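Local coordinates for protein Cry23AA1 (Bacillus thuringiensis, PDB 4RHZ) that forms a binary complex with Cry37Aa1, binds zinc and probably acts as a pore-forming toxin of the aerolysin family, at residues Arg58-Gly63 against Lys145-Ala150; His132-Ser137 against Ala150-Gln155; Gln230-Pro235 against Pro245-Ile250. One frame throughout, in Å; residues are numbered along the deposited sequence.

Interactions 1 and 3 join neighbouring strands of one long sheet, edge to edge, near one end of the elongated chain; interaction 2 instead spans two strands that are not hydrogen-bonded to each other, through buried side chains. Strand 146-179 serves both interactions 1 and 2, which share Ala150, and strand 211-235 binds its other edge: Glu149 and Tyr147 are linked to Thr232 and Tyr234 of interaction 3 through their backbones, and Ala151 of interaction 2 to Gln230. Chemistry follows place. The partly buried 58-63/145-150 pairing carries a charged stack, the core contact 132-137/150-155 a phenol-carboxylate bond, and the hairpin 230-235/245-250, also partly buried, a threonine pair on its Cry37Aa1 side.

Interaction 1: residues Arg58-Gly63 against Lys145-Ala150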
ATOM      1  N   ARG A  58      15.319 -16.182 -20.491  1.00 30.66           N
ATOM      2  CA  ARG A  58      15.304 -17.591 -20.715  1.00 32.48           C
ATOM      3  C   ARG A  58      16.717 -18.045 -21.246  1.00 32.62           C
ATOM      4  O   ARG A  58      17.316 -17.396 -22.166  1.00 31.08           O
ATOM      5  CB  ARG A  58      14.211 -17.940 -21.737  1.00 31.66           C
ATOM      6  CG  ARG A  58      14.091 -19.437 -21.993  1.00 34.36           C
ATOM      7  CD  ARG A  58      13.053 -19.859 -23.116  1.00 34.28           C
ATOM      8  NE  ARG A  58      13.320 -21.218 -23.605  1.00 34.18           N
ATOM      9  CZ  ARG A  58      12.407 -22.101 -24.061  1.00 40.39           C
ATOM     10  NH1 ARG A  58      11.096 -21.791 -24.046  1.00 39.09           N
ATOM     11  NH2 ARG A  58      12.797 -23.320 -24.513  1.00 31.44           N
ATOM     12  N   VAL A  59      17.200 -19.166 -20.704  1.00 31.78           N
ATOM     13  CA  VAL A  59      18.499 -19.751 -21.119  1.00 31.44           C
ATOM     14  C   VAL A  59      18.298 -21.236 -21.321  1.00 31.69           C
ATOM     15  O   VAL A  59      17.966 -21.930 -20.379  1.00 31.85           O
ATOM     16  CB  VAL A  59      19.638 -19.548 -20.091  1.00 30.39           C
ATOM     17  CG1 VAL A  59      21.014 -19.994 -20.677  1.00 32.17           C
ATOM     18  CG2 VAL A  59      19.763 -18.063 -19.647  1.00 32.66           C
ATOM     19  N   ASP A  60      18.489 -21.686 -22.557  1.00 31.77           N
ATOM     20  CA  ASP A  60      18.446 -23.102 -22.931  1.00 34.11           C
ATOM     21  C   ASP A  60      19.881 -23.729 -22.905  1.00 35.86           C
ATOM     22  O   ASP A  60      20.789 -23.238 -23.612  1.00 35.95           O
ATOM     23  CB  ASP A  60      17.840 -23.236 -24.322  1.00 32.36           C
ATOM     24  CG  ASP A  60      16.332 -22.847 -24.357  1.00 36.78           C
ATOM     25  OD1 ASP A  60      15.891 -21.827 -23.780  1.00 35.72           O
ATOM     26  OD2 ASP A  60      15.541 -23.559 -24.978  1.00 43.30           O
ATOM     27  N   ASN A  61      20.088 -24.729 -22.041  1.00 35.86           N
ATOM     28  CA  ASN A  61      21.291 -25.535 -22.044  1.00 36.66           C
ATOM     29  C   ASN A  61      21.045 -26.800 -22.890  1.00 38.28           C
ATOM     30  O   ASN A  61      20.542 -27.822 -22.400  1.00 38.02           O
ATOM     31  CB  ASN A  61      21.692 -25.907 -20.613  1.00 35.55           C
ATOM     32  CG  ASN A  61      23.012 -26.806 -20.564  1.00 35.98           C
ATOM     33  OD1 ASN A  61      23.642 -27.021 -21.576  1.00 35.19           O
ATOM     34  ND2 ASN A  61      23.355 -27.332 -19.384  1.00 29.84           N
ATOM     35  N   THR A  62      21.314 -26.737 -24.177  1.00 40.09           N
ATOM     36  CA  THR A  62      21.017 -27.918 -24.999  1.00 41.83           C
ATOM     37  C   THR A  62      22.134 -28.994 -24.921  1.00 44.42           C
ATOM     38  O   THR A  62      22.054 -29.974 -25.636  1.00 46.02           O
ATOM     39  CB  THR A  62      20.831 -27.570 -26.453  1.00 41.03           C
ATOM     40  OG1 THR A  62      22.046 -26.982 -26.912  1.00 43.77           O
ATOM     41  CG2 THR A  62      19.679 -26.552 -26.681  1.00 38.96           C
ATOM     42  N   GLY A  63      23.160 -28.815 -24.075  1.00 45.90           N
ATOM     43  CA  GLY A  63      24.282 -29.758 -24.019  1.00 47.44           C
ATOM     44  C   GLY A  63      24.175 -30.773 -22.876  1.00 49.39           C
ATOM     45  O   GLY A  63      23.197 -30.758 -22.081  1.00 48.78           O
ATOM     46  N   LYS A 145      20.407 -30.396 -20.940  1.00 39.77           N
ATOM     47  CA  LYS A 145      19.109 -30.611 -21.583  1.00 42.54           C
ATOM     48  C   LYS A 145      17.963 -29.935 -20.769  1.00 42.39           C
ATOM     49  O   LYS A 145      16.919 -30.513 -20.561  1.00 43.35           O
ATOM     50  CB  LYS A 145      18.826 -32.141 -21.779  1.00 41.93           C
ATOM     51  CG  LYS A 145      19.936 -32.926 -22.524  1.00 46.43           C
ATOM     52  CD  LYS A 145      20.127 -32.462 -23.950  1.00 44.19           C
ATOM     53  CE  LYS A 145      21.329 -33.174 -24.606  1.00 50.22           C
ATOM     54  NZ  LYS A 145      21.463 -32.630 -26.016  1.00 49.42           N
ATOM     55  N   THR A 146      18.175 -28.723 -20.291  1.00 42.14           N
ATOM     56  CA  THR A 146      17.165 -28.048 -19.479  1.00 42.18           C
ATOM     57  C   THR A 146      17.197 -26.588 -19.854  1.00 41.33           C
ATOM     58  O   THR A 146      18.252 -26.033 -20.202  1.00 40.19           O
ATOM     59  CB  THR A 146      17.488 -28.216 -17.991  1.00 42.23           C
ATOM     60  OG1 THR A 146      17.510 -29.618 -17.705  1.00 43.43           O
ATOM     61  CG2 THR A 146      16.461 -27.555 -17.103  1.00 42.07           C
ATOM     62  N   TYR A 147      16.038 -25.955 -19.817  1.00 40.01           N
ATOM     63  CA  TYR A 147      16.067 -24.520 -19.872  1.00 37.98           C
ATOM     64  C   TYR A 147      15.578 -23.928 -18.563  1.00 38.44           C
ATOM     65  O   TYR A 147      14.945 -24.598 -17.715  1.00 37.07           O
ATOM     66  CB  TYR A 147      15.328 -24.016 -21.058  1.00 37.67           C
ATOM     67  CG  TYR A 147      13.835 -24.202 -21.020  1.00 40.61           C
ATOM     68  CD1 TYR A 147      12.980 -23.142 -20.611  1.00 40.74           C
ATOM     69  CD2 TYR A 147      13.256 -25.406 -21.457  1.00 41.62           C
ATOM     70  CE1 TYR A 147      11.598 -23.276 -20.617  1.00 35.11           C
ATOM     71  CE2 TYR A 147      11.897 -25.569 -21.465  1.00 44.13           C
ATOM     72  CZ  TYR A 147      11.066 -24.495 -21.039  1.00 44.67           C
ATOM     73  OH  TYR A 147       9.721 -24.704 -21.071  1.00 46.07           O
ATOM     74  N   VAL A 148      15.912 -22.665 -18.401  1.00 37.40           N
ATOM     75  CA  VAL A 148      15.593 -21.934 -17.222  1.00 36.58           C
ATOM     76  C   VAL A 148      14.833 -20.665 -17.703  1.00 36.79           C
ATOM     77  O   VAL A 148      15.164 -20.056 -18.760  1.00 36.77           O
ATOM     78  CB  VAL A 148      16.906 -21.746 -16.464  1.00 37.72           C
ATOM     79  CG1 VAL A 148      17.323 -20.390 -16.319  1.00 38.11           C
ATOM     80  CG2 VAL A 148      16.940 -22.550 -15.190  1.00 38.33           C
ATOM     81  N   GLU A 149      13.767 -20.330 -16.993  1.00 33.80           N
ATOM     82  CA  GLU A 149      13.131 -19.018 -17.154  1.00 33.95           C
ATOM     83  C   GLU A 149      13.378 -18.280 -15.850  1.00 32.38           C
ATOM     84  O   GLU A 149      12.898 -18.756 -14.786  1.00 31.27           O
ATOM     85  CB  GLU A 149      11.622 -19.155 -17.384  1.00 33.54           C
ATOM     86  CG  GLU A 149      11.230 -19.214 -18.868  1.00 39.95           C
ATOM     87  CD  GLU A 149       9.829 -19.776 -19.142  1.00 49.05           C
ATOM     88  OE1 GLU A 149       9.022 -19.895 -18.203  1.00 53.76           O
ATOM     89  OE2 GLU A 149       9.531 -20.134 -20.302  1.00 50.21           O
ATOM     90  N   ALA A 150      14.145 -17.181 -15.915  1.00 30.36           N
ATOM     91  CA  ALA A 150      14.403 -16.390 -14.718  1.00 30.11           C
ATOM     92  C   ALA A 150      13.521 -15.140 -14.902  1.00 30.59           C
ATOM     93  O   ALA A 150      13.717 -14.343 -15.866  1.00 31.79           O
ATOM     94  CB  ALA A 150      15.907 -16.012 -14.545  1.00 28.20           C
TER
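An antiparallel strand pair that ends in a G1 beta bulge joins Arg58-Asn61 to Thr146-Ala150 within the long sheet of this aerolysin-type fold. Val59 and Val148 exchange two backbone hydrogen bonds, Val59 N to Val148 O (3.0 Å) and Val148 N to Val59 O; Asn61 and Thr146 form the next such pair. At the bulge both Lys145 and Thr146 face Asn61, and Lys145 turns its side chain back at chi2 (-64°) so that NZ donates a hydrogen bond to Thr62 O (2.7 Å). Asn61 OD1 accepts from Gly63 N in an Asx turn, while its ND2 binds the carbonyl of Ile142. On the face carrying Arg58, Asp60 and Tyr147, the arginine chain runs extended from CG to NE and lays its guanidinium flat over the tyrosine ring, planes 7° apart and CZ 3.8 Å from the ring centroid, a cation-pi stack. Arg58 NE donates to Asp60 OD1 (2.6 Å) and Arg58 NH2 to Asp60 OD2 (2.8 Å), a side-on salt bridge in which each oxygen uses its syn lone pair. The carboxylate oxygen OD1 also touches Tyr147 CB. This in-plane grip and the stack together restrict the turning of the guanidinium. Its positive charge is probably compensated mainly by the Asp60 carboxylate, with the electron-rich face of Tyr147 adding stabilisation; Glu149 OE2, 4.4 Å from Arg58 NH1, may add attraction through charge alone.

Interaction 2: residues His132-Ser137 against Ala150-Gln155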
ATOM      1  N   HIS A 132      13.782   5.161  -8.661  1.00 47.90           N
ATOM      2  CA  HIS A 132      14.718   4.243  -8.075  0.50 47.71           C
ATOM      3  C   HIS A 132      15.084   3.187  -9.123  1.00 47.99           C
ATOM      4  O   HIS A 132      14.268   2.790  -9.962  1.00 46.79           O
ATOM      5  CB  HIS A 132      14.198   3.686  -6.745  0.50 47.11           C
ATOM      6  CG  HIS A 132      14.446   4.599  -5.576  0.50 47.20           C
ATOM      7  ND1 HIS A 132      15.672   5.192  -5.339  0.50 47.78           N
ATOM      8  CD2 HIS A 132      13.625   5.039  -4.594  0.50 43.27           C
ATOM      9  CE1 HIS A 132      15.597   5.942  -4.253  0.50 43.44           C
ATOM     10  NE2 HIS A 132      14.369   5.857  -3.780  0.50 41.54           N
ATOM     11  N   THR A 133      16.354   2.821  -9.135  1.00 48.65           N
ATOM     12  CA  THR A 133      16.845   1.857 -10.116  1.00 48.53           C
ATOM     13  C   THR A 133      17.142   0.615  -9.316  1.00 46.66           C
ATOM     14  O   THR A 133      18.040   0.629  -8.463  1.00 47.31           O
ATOM     15  CB  THR A 133      18.107   2.366 -10.854  1.00 49.45           C
ATOM     16  OG1 THR A 133      17.734   3.502 -11.642  1.00 50.12           O
ATOM     17  CG2 THR A 133      18.672   1.266 -11.818  1.00 48.72           C
ATOM     18  N   TRP A 134      16.313  -0.405  -9.519  1.00 44.01           N
ATOM     19  CA  TRP A 134      16.560  -1.751  -8.981  1.00 42.32           C
ATOM     20  C   TRP A 134      17.561  -2.450  -9.934  1.00 40.51           C
ATOM     21  O   TRP A 134      17.467  -2.316 -11.128  1.00 38.86           O
ATOM     22  CB  TRP A 134      15.240  -2.548  -8.895  1.00 42.09           C
ATOM     23  CG  TRP A 134      14.241  -1.925  -7.954  1.00 40.50           C
ATOM     24  CD1 TRP A 134      13.473  -0.833  -8.206  1.00 40.16           C
ATOM     25  CD2 TRP A 134      13.918  -2.345  -6.615  1.00 35.94           C
ATOM     26  NE1 TRP A 134      12.703  -0.529  -7.100  1.00 39.00           N
ATOM     27  CE2 TRP A 134      12.948  -1.445  -6.116  1.00 35.95           C
ATOM     28  CE3 TRP A 134      14.372  -3.364  -5.792  1.00 35.61           C
ATOM     29  CZ2 TRP A 134      12.426  -1.527  -4.814  1.00 27.77           C
ATOM     30  CZ3 TRP A 134      13.856  -3.469  -4.513  1.00 33.22           C
ATOM     31  CH2 TRP A 134      12.888  -2.534  -4.030  1.00 35.46           C
ATOM     32  N   SER A 135      18.562  -3.118  -9.388  1.00 40.43           N
ATOM     33  CA  SER A 135      19.450  -3.937 -10.206  0.50 40.66           C
ATOM     34  C   SER A 135      19.812  -5.224  -9.461  1.00 40.59           C
ATOM     35  O   SER A 135      20.183  -5.202  -8.302  1.00 39.22           O
ATOM     36  CB  SER A 135      20.687  -3.125 -10.638  0.50 41.56           C
ATOM     37  OG  SER A 135      20.288  -2.050 -11.493  0.50 41.04           O
ATOM     38  N   ASP A 136      19.666  -6.359 -10.108  1.00 40.25           N
ATOM     39  CA  ASP A 136      19.887  -7.564  -9.371  1.00 39.87           C
ATOM     40  C   ASP A 136      20.514  -8.571 -10.338  1.00 40.48           C
ATOM     41  O   ASP A 136      20.270  -8.518 -11.568  1.00 40.23           O
ATOM     42  CB  ASP A 136      18.518  -8.096  -8.873  1.00 40.11           C
ATOM     43  CG  ASP A 136      17.929  -7.292  -7.672  1.00 39.97           C
ATOM     44  OD1 ASP A 136      16.894  -6.576  -7.867  1.00 35.90           O
ATOM     45  OD2 ASP A 136      18.453  -7.423  -6.540  1.00 38.04           O
ATOM     46  N   SER A 137      21.279  -9.515  -9.803  1.00 40.44           N
ATOM     47  CA  SER A 137      21.759 -10.606 -10.640  1.00 42.50           C
ATOM     48  C   SER A 137      22.104 -11.786  -9.811  1.00 43.78           C
ATOM     49  O   SER A 137      22.266 -11.687  -8.593  1.00 43.99           O
ATOM     50  CB  SER A 137      22.940 -10.209 -11.501  1.00 43.09           C
ATOM     51  OG  SER A 137      23.963  -9.880 -10.655  1.00 45.04           O
ATOM     52  N   ALA A 150      14.145 -17.181 -15.915  1.00 30.36           N
ATOM     53  CA  ALA A 150      14.403 -16.390 -14.718  1.00 30.11           C
ATOM     54  C   ALA A 150      13.521 -15.140 -14.902  1.00 30.59           C
ATOM     55  O   ALA A 150      13.717 -14.343 -15.866  1.00 31.79           O
ATOM     56  CB  ALA A 150      15.907 -16.012 -14.545  1.00 28.20           C
ATOM     57  N   ALA A 151      12.501 -15.038 -14.062  1.00 29.31           N
ATOM     58  CA  ALA A 151      11.544 -13.878 -14.147  1.00 28.77           C
ATOM     59  C   ALA A 151      11.902 -12.861 -13.042  1.00 28.18           C
ATOM     60  O   ALA A 151      12.118 -13.220 -11.901  1.00 28.50           O
ATOM     61  CB  ALA A 151      10.079 -14.377 -14.007  1.00 26.42           C
ATOM     62  N   TYR A 152      11.958 -11.594 -13.395  1.00 28.79           N
ATOM     63  CA  TYR A 152      12.235 -10.534 -12.409  1.00 27.91           C
ATOM     64  C   TYR A 152      10.909 -10.014 -11.849  1.00 28.55           C
ATOM     65  O   TYR A 152      10.019  -9.581 -12.604  1.00 27.43           O
ATOM     66  CB  TYR A 152      13.007  -9.407 -13.143  1.00 27.57           C
ATOM     67  CG  TYR A 152      13.672  -8.403 -12.251  1.00 27.21           C
ATOM     68  CD1 TYR A 152      14.334  -8.811 -11.091  1.00 26.19           C
ATOM     69  CD2 TYR A 152      13.737  -7.058 -12.620  1.00 28.27           C
ATOM     70  CE1 TYR A 152      14.999  -7.897 -10.309  1.00 31.17           C
ATOM     71  CE2 TYR A 152      14.378  -6.129 -11.807  1.00 30.18           C
ATOM     72  CZ  TYR A 152      14.996  -6.549 -10.698  1.00 31.21           C
ATOM     73  OH  TYR A 152      15.679  -5.662  -9.948  1.00 37.06           O
ATOM     74  N   ILE A 153      10.764 -10.113 -10.530  1.00 28.96           N
ATOM     75  CA  ILE A 153       9.524  -9.794  -9.832  1.00 30.07           C
ATOM     76  C   ILE A 153       9.780  -8.542  -8.962  1.00 30.97           C
ATOM     77  O   ILE A 153      10.769  -8.525  -8.194  1.00 29.25           O
ATOM     78  CB  ILE A 153       9.100 -10.892  -8.787  1.00 30.31           C
ATOM     79  CG1 ILE A 153       8.601 -12.248  -9.378  1.00 33.53           C
ATOM     80  CG2 ILE A 153       7.963 -10.407  -7.952  1.00 31.09           C
ATOM     81  CD1 ILE A 153       8.382 -12.264 -10.823  1.00 40.74           C
ATOM     82  N   ILE A 154       8.915  -7.517  -9.062  1.00 30.67           N
ATOM     83  CA  ILE A 154       8.973  -6.369  -8.133  0.50 31.00           C
ATOM     84  C   ILE A 154       7.731  -6.408  -7.219  1.00 31.34           C
ATOM     85  O   ILE A 154       6.588  -6.509  -7.703  1.00 32.09           O
ATOM     86  CB  ILE A 154       9.198  -5.041  -8.898  0.50 31.25           C
ATOM     87  CG1 ILE A 154       9.815  -3.950  -8.001  0.50 32.52           C
ATOM     88  CG2 ILE A 154       7.939  -4.555  -9.557  0.50 32.83           C
ATOM     89  CD1 ILE A 154       9.041  -3.647  -6.788  0.50 28.69           C
ATOM     90  N   GLN A 155       7.964  -6.409  -5.923  1.00 31.22           N
ATOM     91  CA  GLN A 155       6.918  -6.467  -4.973  1.00 32.76           C
ATOM     92  C   GLN A 155       6.529  -5.015  -4.541  1.00 35.09           C
ATOM     93  O   GLN A 155       7.284  -4.349  -3.853  1.00 35.60           O
ATOM     94  CB  GLN A 155       7.337  -7.313  -3.781  1.00 30.58           C
ATOM     95  CG  GLN A 155       6.278  -7.482  -2.795  1.00 28.56           C
ATOM     96  CD  GLN A 155       6.620  -8.475  -1.744  1.00 35.86           C
ATOM     97  OE1 GLN A 155       6.825  -8.122  -0.575  1.00 30.90           O
ATOM     98  NE2 GLN A 155       6.701  -9.762  -2.145  1.00 34.10           N
TER
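The indole of Trp134 has Ile154 over one face, where CG1 approaches CE2 to 4.4 Å, and the ring of Tyr152 has Asp136 OD1 at its edge, close to the ring plane. Phe73 of strand 67-90, which pairs with strand 126-142, stacks on the Tyr152 ring. Trp134 CB also reaches the hydroxyl end of the tyrosine edge, 3.3 Å from Tyr152 OH. The tyrosine spans the gap from strand 146-179 to strand 126-142: with chi1 at -166° its CG lies opposite the backbone N, and the ring carries OH across to the far strand. There Tyr152 OH donates to Asp136 OD1 (2.6 Å), which accepts on its anti lone pair, the one turned away from OD2. The two side chains meet at about a right angle, carboxylate and ring planes 61° apart, and Tyr152 CE1 lies 3.4 Å from Asp136 OD1. The backbones stay well separated, the strand axes 9.8 Å apart at their closest, so side chains alone make this contact across the interior of the elongated beta domain. Asp136 has further partners: Ser227 OG at OD1 and Ser253 OG at OD2. His132, at the start of the same strand segment, binds the zinc ion with His79 and Glu130, and the Trp134 side chain lies about 8 Å from the metal. Three hydroxyls thus satisfy a buried carboxylate, an environment that would probably favour its ionised form, while the phenol bridges two strands and has its own hydrogen engaged.

Interaction 3: residues Gln230-Pro235 against Pro245-Ile250; sequences QVTEYP and PITYLI
Val231 lies against the ring of Tyr248 across the hairpin formed by strands 211-235 and 246-254. Val231 CB sits over one ring face, 3.9 Å from the Tyr248 centroid and toward the rim, in a CH-pi contact; Val231 CG1 continues to Tyr248 CZ and OH (3.4 Å to OH), and CG2 instead turns to Ile250 CD1. Tyr248 takes up this place with chi1 at 56°, which sets CG between its own N and carbonyl carbon and leans the ring back over the valine. Glu233 OE2 meets the ring at its edge, 3.7 Å from Tyr248 CE2, the carboxylate standing 80° to the ring. The backbone follows the same pairing: Val231 N binds Tyr248 O, and Tyr248 N returns a bond to Val231 O. Glu233 and Ile246 repeat this two residues on. On the opposite face Thr232 OG1 and Thr247 OG1 share a hydrogen bond of 2.8 Å, and Gln230 CG packs on Leu249 CD2 (3.3 Å). Near the turn, Pro245 CB touches Tyr234 CD1 at 3.4 Å. The face carrying Gln230, Thr232 and Thr247 meets Cry37Aa1: Tyr30 of that chain bonds to Thr247 OG1, while its Cys99 N and Lys97 O bind the Gln230 amide. The Val231-Tyr248 face is thus mainly apolar, with a carboxylate at the ring edge; the other mixes Leu249 with hydroxyls and an amide, polar groups that bond to the partner protein.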
ATOM      1  N   GLN A 230      12.773 -15.083  -9.901  1.00 29.14           N
ATOM      2  CA  GLN A 230      12.023 -16.285  -9.736  1.00 28.56           C
ATOM      3  C   GLN A 230      12.468 -17.242 -10.853  1.00 28.25           C
ATOM      4  O   GLN A 230      12.333 -16.931 -12.050  1.00 27.56           O
ATOM      5  CB  GLN A 230      10.512 -15.941  -9.875  1.00 27.77           C
ATOM      6  CG  GLN A 230       9.587 -17.109 -10.068  1.00 26.18           C
ATOM      7  CD  GLN A 230       8.207 -16.699 -10.569  1.00 29.02           C
ATOM      8  OE1 GLN A 230       7.440 -16.083  -9.810  1.00 31.36           O
ATOM      9  NE2 GLN A 230       7.847 -17.105 -11.805  1.00 18.56           N
ATOM     10  N   VAL A 231      12.985 -18.404 -10.469  1.00 29.64           N
ATOM     11  CA  VAL A 231      13.647 -19.287 -11.475  1.00 28.38           C
ATOM     12  C   VAL A 231      12.908 -20.576 -11.634  1.00 28.91           C
ATOM     13  O   VAL A 231      12.738 -21.355 -10.660  1.00 28.37           O
ATOM     14  CB  VAL A 231      15.112 -19.570 -11.117  1.00 29.81           C
ATOM     15  CG1 VAL A 231      15.777 -20.492 -12.223  1.00 28.24           C
ATOM     16  CG2 VAL A 231      15.921 -18.226 -11.029  1.00 30.05           C
ATOM     17  N   THR A 232      12.479 -20.813 -12.871  1.00 29.76           N
ATOM     18  CA  THR A 232      11.892 -22.110 -13.249  1.00 31.69           C
ATOM     19  C   THR A 232      12.791 -22.966 -14.172  1.00 33.27           C
ATOM     20  O   THR A 232      13.190 -22.504 -15.253  1.00 33.15           O
ATOM     21  CB  THR A 232      10.489 -21.901 -13.943  1.00 31.47           C
ATOM     22  OG1 THR A 232       9.622 -21.197 -13.015  1.00 31.81           O
ATOM     23  CG2 THR A 232       9.861 -23.194 -14.212  1.00 26.73           C
ATOM     24  N   GLU A 233      13.093 -24.206 -13.771  1.00 34.70           N
ATOM     25  CA  GLU A 233      13.850 -25.120 -14.687  1.00 35.78           C
ATOM     26  C   GLU A 233      12.876 -26.091 -15.261  1.00 35.83           C
ATOM     27  O   GLU A 233      12.120 -26.656 -14.528  1.00 36.72           O
ATOM     28  CB  GLU A 233      14.880 -25.980 -13.962  1.00 35.64           C
ATOM     29  CG  GLU A 233      15.766 -25.297 -13.028  1.00 39.96           C
ATOM     30  CD  GLU A 233      16.846 -26.229 -12.357  1.00 47.89           C
ATOM     31  OE1 GLU A 233      16.889 -27.496 -12.588  1.00 52.02           O
ATOM     32  OE2 GLU A 233      17.652 -25.667 -11.589  1.00 46.48           O
ATOM     33  N   TYR A 234      12.924 -26.283 -16.562  1.00 36.17           N
ATOM     34  CA  TYR A 234      12.109 -27.255 -17.194  0.50 37.47           C
ATOM     35  C   TYR A 234      12.925 -28.062 -18.206  1.00 38.77           C
ATOM     36  O   TYR A 234      13.834 -27.563 -18.868  1.00 38.28           O
ATOM     37  CB  TYR A 234      10.927 -26.625 -17.885  0.50 37.01           C
ATOM     38  CG  TYR A 234       9.777 -27.588 -17.977  0.50 37.42           C
ATOM     39  CD1 TYR A 234       8.899 -27.760 -16.890  0.50 36.03           C
ATOM     40  CD2 TYR A 234       9.556 -28.339 -19.138  0.50 35.61           C
ATOM     41  CE1 TYR A 234       7.820 -28.640 -16.967  0.50 35.14           C
ATOM     42  CE2 TYR A 234       8.483 -29.225 -19.218  0.50 36.43           C
ATOM     43  CZ  TYR A 234       7.630 -29.375 -18.121  0.50 34.83           C
ATOM     44  OH  TYR A 234       6.576 -30.232 -18.184  0.50 34.02           O
ATOM     45  N   PRO A 235      12.640 -29.363 -18.279  1.00 41.32           N
ATOM     46  CA  PRO A 235      13.359 -30.258 -19.251  1.00 43.33           C
ATOM     47  C   PRO A 235      13.171 -29.849 -20.689  1.00 44.69           C
ATOM     48  O   PRO A 235      12.067 -29.466 -21.087  1.00 45.08           O
ATOM     49  CB  PRO A 235      12.685 -31.616 -19.045  1.00 43.04           C
ATOM     50  CG  PRO A 235      11.768 -31.462 -17.770  1.00 43.37           C
ATOM     51  CD  PRO A 235      12.141 -30.135 -17.120  1.00 41.59           C
ATOM     52  N   PRO A 245      11.306 -30.643 -13.338  1.00 40.32           N
ATOM     53  CA  PRO A 245      10.832 -29.250 -13.338  1.00 38.49           C
ATOM     54  C   PRO A 245      10.744 -28.735 -11.919  1.00 36.69           C
ATOM     55  O   PRO A 245      10.383 -29.475 -11.007  1.00 35.67           O
ATOM     56  CB  PRO A 245       9.449 -29.332 -13.977  1.00 39.34           C
ATOM     57  CG  PRO A 245       9.447 -30.700 -14.713  1.00 38.38           C
ATOM     58  CD  PRO A 245      10.253 -31.559 -13.813  1.00 40.42           C
ATOM     59  N   ILE A 246      11.200 -27.505 -11.721  1.00 34.65           N
ATOM     60  CA  ILE A 246      11.201 -26.917 -10.406  1.00 32.43           C
ATOM     61  C   ILE A 246      11.164 -25.381 -10.518  1.00 32.06           C
ATOM     62  O   ILE A 246      11.843 -24.800 -11.410  1.00 32.26           O
ATOM     63  CB  ILE A 246      12.413 -27.400  -9.557  1.00 32.82           C
ATOM     64  CG1 ILE A 246      12.283 -26.909  -8.100  1.00 33.44           C
ATOM     65  CG2 ILE A 246      13.778 -27.014 -10.203  1.00 30.23           C
ATOM     66  CD1 ILE A 246      13.430 -27.354  -7.172  1.00 36.21           C
ATOM     67  N   THR A 247      10.388 -24.728  -9.627  1.00 30.62           N
ATOM     68  CA  THR A 247      10.487 -23.288  -9.468  1.00 28.98           C
ATOM     69  C   THR A 247      11.055 -22.907  -8.103  1.00 30.66           C
ATOM     70  O   THR A 247      10.543 -23.357  -7.095  1.00 28.13           O
ATOM     71  CB  THR A 247       9.134 -22.619  -9.653  1.00 30.00           C
ATOM     72  OG1 THR A 247       8.654 -22.815 -11.006  1.00 26.75           O
ATOM     73  CG2 THR A 247       9.228 -21.074  -9.324  1.00 24.89           C
ATOM     74  N   TYR A 248      12.119 -22.107  -8.061  1.00 32.10           N
ATOM     75  CA  TYR A 248      12.633 -21.615  -6.755  1.00 35.60           C
ATOM     76  C   TYR A 248      12.863 -20.084  -6.834  1.00 37.20           C
ATOM     77  O   TYR A 248      12.921 -19.519  -7.926  1.00 37.67           O
ATOM     78  CB  TYR A 248      13.941 -22.336  -6.315  1.00 34.76           C
ATOM     79  CG  TYR A 248      15.059 -22.245  -7.346  1.00 36.91           C
ATOM     80  CD1 TYR A 248      16.083 -21.307  -7.223  1.00 36.96           C
ATOM     81  CD2 TYR A 248      15.097 -23.112  -8.447  1.00 38.62           C
ATOM     82  CE1 TYR A 248      17.090 -21.204  -8.186  1.00 37.33           C
ATOM     83  CE2 TYR A 248      16.130 -23.039  -9.421  1.00 38.62           C
ATOM     84  CZ  TYR A 248      17.120 -22.098  -9.276  1.00 40.44           C
ATOM     85  OH  TYR A 248      18.109 -21.985 -10.252  1.00 43.45           O
ATOM     86  N   LEU A 249      12.955 -19.407  -5.691  1.00 40.02           N
ATOM     87  CA  LEU A 249      13.015 -17.928  -5.692  1.00 40.55           C
ATOM     88  C   LEU A 249      14.240 -17.455  -5.000  1.00 41.13           C
ATOM     89  O   LEU A 249      14.570 -17.941  -3.929  1.00 41.95           O
ATOM     90  CB  LEU A 249      11.819 -17.363  -4.968  1.00 41.42           C
ATOM     91  CG  LEU A 249      10.440 -17.797  -5.477  1.00 44.19           C
ATOM     92  CD1 LEU A 249       9.392 -17.424  -4.434  1.00 48.67           C
ATOM     93  CD2 LEU A 249      10.124 -17.237  -6.778  1.00 38.15           C
ATOM     94  N   ILE A 250      14.934 -16.521  -5.626  1.00 40.85           N
ATOM     95  CA  ILE A 250      16.143 -15.970  -5.065  1.00 40.93           C
ATOM     96  C   ILE A 250      15.858 -14.469  -4.691  1.00 41.65           C
ATOM     97  O   ILE A 250      15.442 -13.678  -5.546  1.00 40.14           O
ATOM     98  CB  ILE A 250      17.251 -16.004  -6.141  1.00 41.78           C
ATOM     99  CG1 ILE A 250      17.595 -17.444  -6.545  1.00 41.89           C
ATOM    100  CG2 ILE A 250      18.533 -15.222  -5.667  1.00 38.43           C
ATOM    101  CD1 ILE A 250      18.282 -17.460  -7.901  1.00 44.35           C
TER